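PDB 4KRG: phosphoethanolamine N-methyltransferase 1 from Haemonchus contortus, which probably catalyses the S-adenosylmethionine-dependent N-methylation of phosphoethanolamine, a step in nematode phosphocholine biosynthesis. Local coordinates for residues K265-D268 against E269-D272; G353-S357 against L358-I362. All blocks are in the same frame, centred on the assembly; numbering follows the deposited sequence. Where two conformers were deposited one is given.

Contact 1 of 2, residues K265-D268 against E269-D272; sequences KTWD and EKLD
Lys270 reaches back one helical turn to lie over the indole of Trp267, and its side chain can be followed outward atom by atom. CB starts near the backbone, 3.7 Å from Trp267 O. With CG anti to its own carbonyl carbon (chi1 -63°), the chain heads back down the helix, and CG passes 3.3 Å from Thr266 O. From there it runs extended: CD touches the six-membered ring at Trp267 CZ3 (3.5 Å), CE passes between Thr266 O and Trp267 CZ3, each 4.1 Å away, and NZ ends over the same ring, toward its rim, as a cation-pi partner, 3.9 Å from its centroid and 22° off the normal. The ring also meets Tyr333.

This is the C-terminal part of helix 249-271, lying against helix 332-345, where Leu271 touches Leu334 and Thr337. The usual i to i+4 backbone bonds persist to Asp272 N, which donates to Asp268 O at 3.0 Å.

Another pair one turn apart brings like charges together. The carboxylates of Asp268 and Asp272 lie side by side, pointing the same way, their OD1 atoms 4.4 Å from each other, and one water donates to both of these oxygens, which probably eases their repulsion. Asp268 OD2 is held by cations instead: Lys265 NZ meets it on the anti side at 2.7 Å, and Arg336 forms a second salt bridge to it from helix 332-345.

Contact 2 of 2, residues G353-S357 against L358-I362; sequences GWNES and LSSSI
Ser357 and Ser360 meet where the chain turns from strand 350-354 into helix 358-367, with Ser357 as the N-cap. Direct hydrogen bonds come first. Ser357 OG sits between its own backbone N and carbonyl carbon (chi1 67°), a rotation that turns it toward the first helical turn, and it accepts from Ser360 N at 3.2 Å with an N-H...O angle of 154°. Ser357 O takes two weak bonds, from Ser360 N and from Ser361 N at 3.5 Å. Two residues further back, Asn355 ND2 donates to Ser360 OG at 3.2 Å; the hydroxyl oxygen lies close to the amide plane and the bond is fairly straight, at 155°.

Two waters extend the polar contact. One donates to Asn355 OD1 at 2.9 Å and lies doubtfully close to Ser361 OG, which has Tyr299 OH as a partner. The other accepts from Glu356 N at 2.9 Å and bonds Ser360 OG.

Van der Waals contacts accompany the bonds: Asn355 CB comes 3.7 Å from Ser360 CB, and Asn355 OD1 lies 3.8 Å from Ser361 CB.

The chemistry thus relies on neutral groups: a serine hydroxyl serves an amide N-H at the helix start, and both ends of the buried Asn355 amide find a partner, one N-H a serine hydroxyl and the carbonyl oxygen a water, which would tie the residue just after strand 350-354 to the first turn of the helix.

Neither contact closes a long loop, since each joins neighbouring pieces of chain. From the N terminus, helix 249-271 comes first, and contact 1 lies at its C-terminal end. The chain then runs through strands 297-302 and 324-329 and helix 332-345, against which contact 1 packs, before strand 350-354 leads into contact 2 and helix 358-367. The two follow in series, without nesting or crossing, their centres about 23 Å apart and their nearest atoms about 12 Å. Contact 1 thus belongs to a helix-helix interface, whereas contact 2 belongs to a strand-to-helix turn whose strand pairs with both 208-218 and 324-329.

Contact 1 of 2, residues K265-D268 against E269-D272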
ATOM      1  N   LYS A 265       2.906  -0.089 -16.998  1.00 24.78           N
ATOM      2  CA  LYS A 265       3.488   0.928 -17.870  1.00 24.29           C
ATOM      3  C   LYS A 265       2.465   1.609 -18.780  1.00 27.11           C
ATOM      4  O   LYS A 265       2.566   2.811 -19.030  1.00 29.00           O
ATOM      5  CB  LYS A 265       4.660   0.379 -18.694  1.00 24.39           C
ATOM      6  CG  LYS A 265       5.988   0.249 -17.943  1.00 27.21           C
ATOM      7  CD  LYS A 265       6.216   1.376 -16.928  1.00 32.44           C
ATOM      8  CE  LYS A 265       6.426   2.745 -17.568  1.00 30.91           C
ATOM      9  NZ  LYS A 265       6.463   3.817 -16.533  1.00 23.00           N
ATOM     10  N   THR A 266       1.472   0.866 -19.261  1.00 26.76           N
ATOM     11  CA  THR A 266       0.439   1.489 -20.087  1.00 30.09           C
ATOM     12  C   THR A 266      -0.414   2.463 -19.274  1.00 27.66           C
ATOM     13  O   THR A 266      -0.873   3.478 -19.797  1.00 30.73           O
ATOM     14  CB  THR A 266      -0.475   0.467 -20.797  1.00 35.08           C
ATOM     15  OG1 THR A 266      -1.414  -0.078 -19.864  1.00 37.51           O
ATOM     16  CG2 THR A 266       0.340  -0.651 -21.420  1.00 34.76           C
ATOM     17  N   TRP A 267      -0.630   2.156 -18.001  1.00 23.44           N
ATOM     18  CA  TRP A 267      -1.390   3.051 -17.139  1.00 22.75           C
ATOM     19  C   TRP A 267      -0.610   4.321 -16.805  1.00 22.99           C
ATOM     20  O   TRP A 267      -1.177   5.416 -16.788  1.00 24.36           O
ATOM     21  CB  TRP A 267      -1.891   2.322 -15.888  1.00 21.98           C
ATOM     22  CG  TRP A 267      -3.053   1.426 -16.202  1.00 23.70           C
ATOM     23  CD1 TRP A 267      -3.111   0.067 -16.073  1.00 22.72           C
ATOM     24  CD2 TRP A 267      -4.320   1.829 -16.736  1.00 26.66           C
ATOM     25  NE1 TRP A 267      -4.337  -0.395 -16.480  1.00 24.78           N
ATOM     26  CE2 TRP A 267      -5.097   0.667 -16.895  1.00 27.24           C
ATOM     27  CE3 TRP A 267      -4.870   3.069 -17.093  1.00 25.65           C
ATOM     28  CZ2 TRP A 267      -6.402   0.704 -17.396  1.00 30.64           C
ATOM     29  CZ3 TRP A 267      -6.159   3.103 -17.584  1.00 25.54           C
ATOM     30  CH2 TRP A 267      -6.913   1.931 -17.732  1.00 28.68           C
ATOM     31  N   ASP A 268       0.691   4.179 -16.572  1.00 21.85           N
ATOM     32  CA  ASP A 268       1.550   5.347 -16.400  1.00 22.69           C
ATOM     33  C   ASP A 268       1.439   6.285 -17.601  1.00 22.22           C
ATOM     34  O   ASP A 268       1.373   7.497 -17.447  1.00 22.60           O
ATOM     35  CB  ASP A 268       3.011   4.933 -16.217  1.00 20.30           C
ATOM     36  CG  ASP A 268       3.214   4.002 -15.051  1.00 25.90           C
ATOM     37  OD1 ASP A 268       2.356   3.974 -14.141  1.00 22.97           O
ATOM     38  OD2 ASP A 268       4.246   3.298 -15.045  1.00 26.77           O
ATOM     39  N   GLU A 269       1.408   5.714 -18.797  1.00 24.95           N
ATOM     40  CA  GLU A 269       1.323   6.501 -20.025  1.00 27.46           C
ATOM     41  C   GLU A 269       0.008   7.241 -20.151  1.00 27.55           C
ATOM     42  O   GLU A 269      -0.054   8.315 -20.741  1.00 29.34           O
ATOM     43  CB  GLU A 269       1.488   5.605 -21.251  1.00 35.94           C
ATOM     44  CG  GLU A 269       2.862   4.994 -21.406  1.00 44.58           C
ATOM     45  CD  GLU A 269       2.955   4.091 -22.623  1.00 52.33           C
ATOM     46  OE1 GLU A 269       1.917   3.514 -23.019  1.00 52.89           O
ATOM     47  OE2 GLU A 269       4.064   3.967 -23.186  1.00 57.21           O
ATOM     48  N   LYS A 270      -1.056   6.654 -19.621  1.00 26.96           N
ATOM     49  CA  LYS A 270      -2.359   7.299 -19.688  1.00 30.37           C
ATOM     50  C   LYS A 270      -2.515   8.389 -18.631  1.00 29.74           C
ATOM     51  O   LYS A 270      -3.127   9.421 -18.886  1.00 33.37           O
ATOM     52  CB  LYS A 270      -3.479   6.266 -19.542  1.00 30.44           C
ATOM     53  CG  LYS A 270      -3.516   5.232 -20.646  1.00 34.98           C
ATOM     54  CD  LYS A 270      -4.710   4.309 -20.481  1.00 39.34           C
ATOM     55  CE  LYS A 270      -4.630   3.124 -21.430  1.00 45.88           C
ATOM     56  NZ  LYS A 270      -5.608   2.053 -21.081  1.00 48.42           N
ATOM     57  N   LEU A 271      -1.948   8.164 -17.452  1.00 26.69           N
ATOM     58  CA  LEU A 271      -2.295   8.981 -16.291  1.00 23.99           C
ATOM     59  C   LEU A 271      -1.245   9.970 -15.779  1.00 22.43           C
ATOM     60  O   LEU A 271      -1.593  10.920 -15.086  1.00 24.53           O
ATOM     61  CB  LEU A 271      -2.764   8.082 -15.143  1.00 23.30           C
ATOM     62  CG  LEU A 271      -4.199   7.581 -15.280  1.00 25.66           C
ATOM     63  CD1 LEU A 271      -4.529   6.578 -14.199  1.00 25.35           C
ATOM     64  CD2 LEU A 271      -5.153   8.750 -15.205  1.00 26.40           C
ATOM     65  N   ASP A 272       0.025   9.766 -16.106  1.00 21.74           N
ATOM     66  CA  ASP A 272       1.079  10.576 -15.490  1.00 24.34           C
ATOM     67  C   ASP A 272       1.056  12.074 -15.842  1.00 24.80           C
ATOM     68  O   ASP A 272       1.471  12.914 -15.044  1.00 26.08           O
ATOM     69  CB  ASP A 272       2.463   9.989 -15.766  1.00 25.84           C
ATOM     70  CG  ASP A 272       2.737   8.719 -14.978  1.00 24.69           C
ATOM     71  OD1 ASP A 272       1.941   8.365 -14.078  1.00 20.88           O
ATOM     72  OD2 ASP A 272       3.771   8.080 -15.273  1.00 25.84           O
TER
HETATM   73  O   HOH W   1      -1.534   3.405 -22.461  1.00 23.14           O
HETATM   74  O   HOH W   2       2.474   6.247 -12.510  1.00 19.88           O

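Contact 2 of 2, residues G353-S357 against L358-I362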
ATOM      1  N   GLY A 353      -4.155   5.389  -0.023  1.00 14.29           N
ATOM      2  CA  GLY A 353      -4.036   4.023   0.440  1.00 13.44           C
ATOM      3  C   GLY A 353      -4.749   3.147  -0.562  1.00 14.48           C
ATOM      4  O   GLY A 353      -5.661   3.600  -1.250  1.00 16.91           O
ATOM      5  N   TRP A 354      -4.323   1.897  -0.668  1.00 13.26           N
ATOM      6  CA  TRP A 354      -5.069   0.929  -1.448  1.00 13.66           C
ATOM      7  C   TRP A 354      -5.814   0.005  -0.495  1.00 14.78           C
ATOM      8  O   TRP A 354      -5.265  -0.436   0.517  1.00 13.26           O
ATOM      9  CB  TRP A 354      -4.154   0.111  -2.367  1.00 12.96           C
ATOM     10  CG  TRP A 354      -4.892  -0.997  -3.065  1.00 14.05           C
ATOM     11  CD1 TRP A 354      -5.491  -0.940  -4.285  1.00 14.95           C
ATOM     12  CD2 TRP A 354      -5.140  -2.322  -2.559  1.00 13.65           C
ATOM     13  NE1 TRP A 354      -6.088  -2.144  -4.578  1.00 15.73           N
ATOM     14  CE2 TRP A 354      -5.888  -2.997  -3.541  1.00 15.48           C
ATOM     15  CE3 TRP A 354      -4.800  -2.977  -1.377  1.00 15.72           C
ATOM     16  CZ2 TRP A 354      -6.301  -4.324  -3.365  1.00 17.43           C
ATOM     17  CZ3 TRP A 354      -5.210  -4.288  -1.213  1.00 16.53           C
ATOM     18  CH2 TRP A 354      -5.954  -4.949  -2.202  1.00 15.58           C
ATOM     19  N   ASN A 355      -7.069  -0.276  -0.823  1.00 13.74           N
ATOM     20  CA  ASN A 355      -7.828  -1.320  -0.158  1.00 14.35           C
ATOM     21  C   ASN A 355      -8.617  -2.100  -1.201  1.00 15.05           C
ATOM     22  O   ASN A 355      -8.902  -1.591  -2.276  1.00 16.04           O
ATOM     23  CB  ASN A 355      -8.772  -0.724   0.880  1.00 14.07           C
ATOM     24  CG  ASN A 355      -8.055   0.159   1.864  1.00 13.37           C
ATOM     25  OD1 ASN A 355      -7.771   1.317   1.569  1.00 14.37           O
ATOM     26  ND2 ASN A 355      -7.755  -0.380   3.044  1.00 14.56           N
ATOM     27  N   GLU A 356      -8.970  -3.337  -0.878  1.00 13.64           N
ATOM     28  CA  GLU A 356      -9.723  -4.176  -1.801  1.00 17.34           C
ATOM     29  C   GLU A 356     -11.139  -3.641  -2.020  1.00 16.68           C
ATOM     30  O   GLU A 356     -11.707  -3.803  -3.093  1.00 17.72           O
ATOM     31  CB  GLU A 356      -9.794  -5.602  -1.256  1.00 18.86           C
ATOM     32  CG  GLU A 356     -10.157  -6.661  -2.275  1.00 25.17           C
ATOM     33  CD  GLU A 356      -9.992  -8.065  -1.716  1.00 29.55           C
ATOM     34  OE1 GLU A 356      -9.889  -8.201  -0.477  1.00 31.74           O
ATOM     35  OE2 GLU A 356      -9.959  -9.029  -2.507  1.00 33.04           O
ATOM     36  N   SER A 357     -11.698  -3.003  -0.992  1.00 14.57           N
ATOM     37  CA  SER A 357     -13.083  -2.534  -1.019  1.00 14.28           C
ATOM     38  C   SER A 357     -13.264  -1.398  -0.043  1.00 15.25           C
ATOM     39  O   SER A 357     -12.351  -1.085   0.718  1.00 17.73           O
ATOM     40  CB  SER A 357     -14.013  -3.659  -0.596  1.00 17.27           C
ATOM     41  OG  SER A 357     -13.804  -3.975   0.771  1.00 19.32           O
ATOM     42  N   LEU A 358     -14.453  -0.802  -0.040  1.00 14.95           N
ATOM     43  CA  LEU A 358     -14.783   0.217   0.949  1.00 16.20           C
ATOM     44  C   LEU A 358     -14.729  -0.362   2.359  1.00 16.41           C
ATOM     45  O   LEU A 358     -14.188   0.260   3.275  1.00 18.27           O
ATOM     46  CB  LEU A 358     -16.174   0.802   0.677  1.00 17.60           C
ATOM     47  CG  LEU A 358     -16.736   1.798   1.699  1.00 17.75           C
ATOM     48  CD1 LEU A 358     -15.825   3.002   1.864  1.00 17.74           C
ATOM     49  CD2 LEU A 358     -18.127   2.253   1.289  1.00 18.90           C
ATOM     50  N   SER A 359     -15.297  -1.554   2.513  0.51 15.89           N
ATOM     51  CA  SER A 359     -15.341  -2.249   3.796  0.51 17.84           C
ATOM     52  C   SER A 359     -13.949  -2.395   4.405  0.51 16.38           C
ATOM     53  O   SER A 359     -13.766  -2.244   5.611  0.51 16.83           O
ATOM     54  CB  SER A 359     -15.985  -3.621   3.618  0.51 19.03           C
ATOM     55  OG  SER A 359     -16.015  -4.335   4.836  0.51 20.16           O
ATOM     56  N   SER A 360     -12.970  -2.679   3.556  1.00 14.51           N
ATOM     57  CA  SER A 360     -11.580  -2.832   3.987  1.00 14.81           C
ATOM     58  C   SER A 360     -11.048  -1.543   4.618  1.00 13.50           C
ATOM     59  O   SER A 360     -10.447  -1.565   5.694  1.00 14.44           O
ATOM     60  CB  SER A 360     -10.697  -3.243   2.808  1.00 14.55           C
ATOM     61  OG  SER A 360      -9.324  -3.148   3.149  1.00 14.44           O
ATOM     62  N   SER A 361     -11.287  -0.422   3.944  1.00 14.08           N
ATOM     63  CA  SER A 361     -10.824   0.874   4.431  1.00 12.80           C
ATOM     64  C   SER A 361     -11.542   1.258   5.722  1.00 12.97           C
ATOM     65  O   SER A 361     -10.949   1.829   6.636  1.00 15.43           O
ATOM     66  CB  SER A 361     -11.022   1.960   3.371  1.00 13.83           C
ATOM     67  OG  SER A 361     -10.523   3.195   3.849  1.00 14.64           O
ATOM     68  N   ILE A 362     -12.828   0.950   5.795  1.00 15.70           N
ATOM     69  CA  ILE A 362     -13.592   1.268   6.993  1.00 16.31           C
ATOM     70  C   ILE A 362     -13.043   0.507   8.202  1.00 18.18           C
ATOM     71  O   ILE A 362     -12.906   1.082   9.277  1.00 17.56           O
ATOM     72  CB  ILE A 362     -15.101   1.030   6.790  1.00 18.61           C
ATOM     73  CG1 ILE A 362     -15.672   2.102   5.863  1.00 16.76           C
ATOM     74  CG2 ILE A 362     -15.849   1.030   8.120  1.00 18.69           C
ATOM     75  CD1 ILE A 362     -17.156   1.966   5.627  1.00 19.89           C
TER
HETATM   76  O   HOH W   3      -8.119   3.351   3.588  1.00 14.34           O
HETATM   77  O   HOH W   4      -8.113  -4.751   1.491  1.00 18.61           O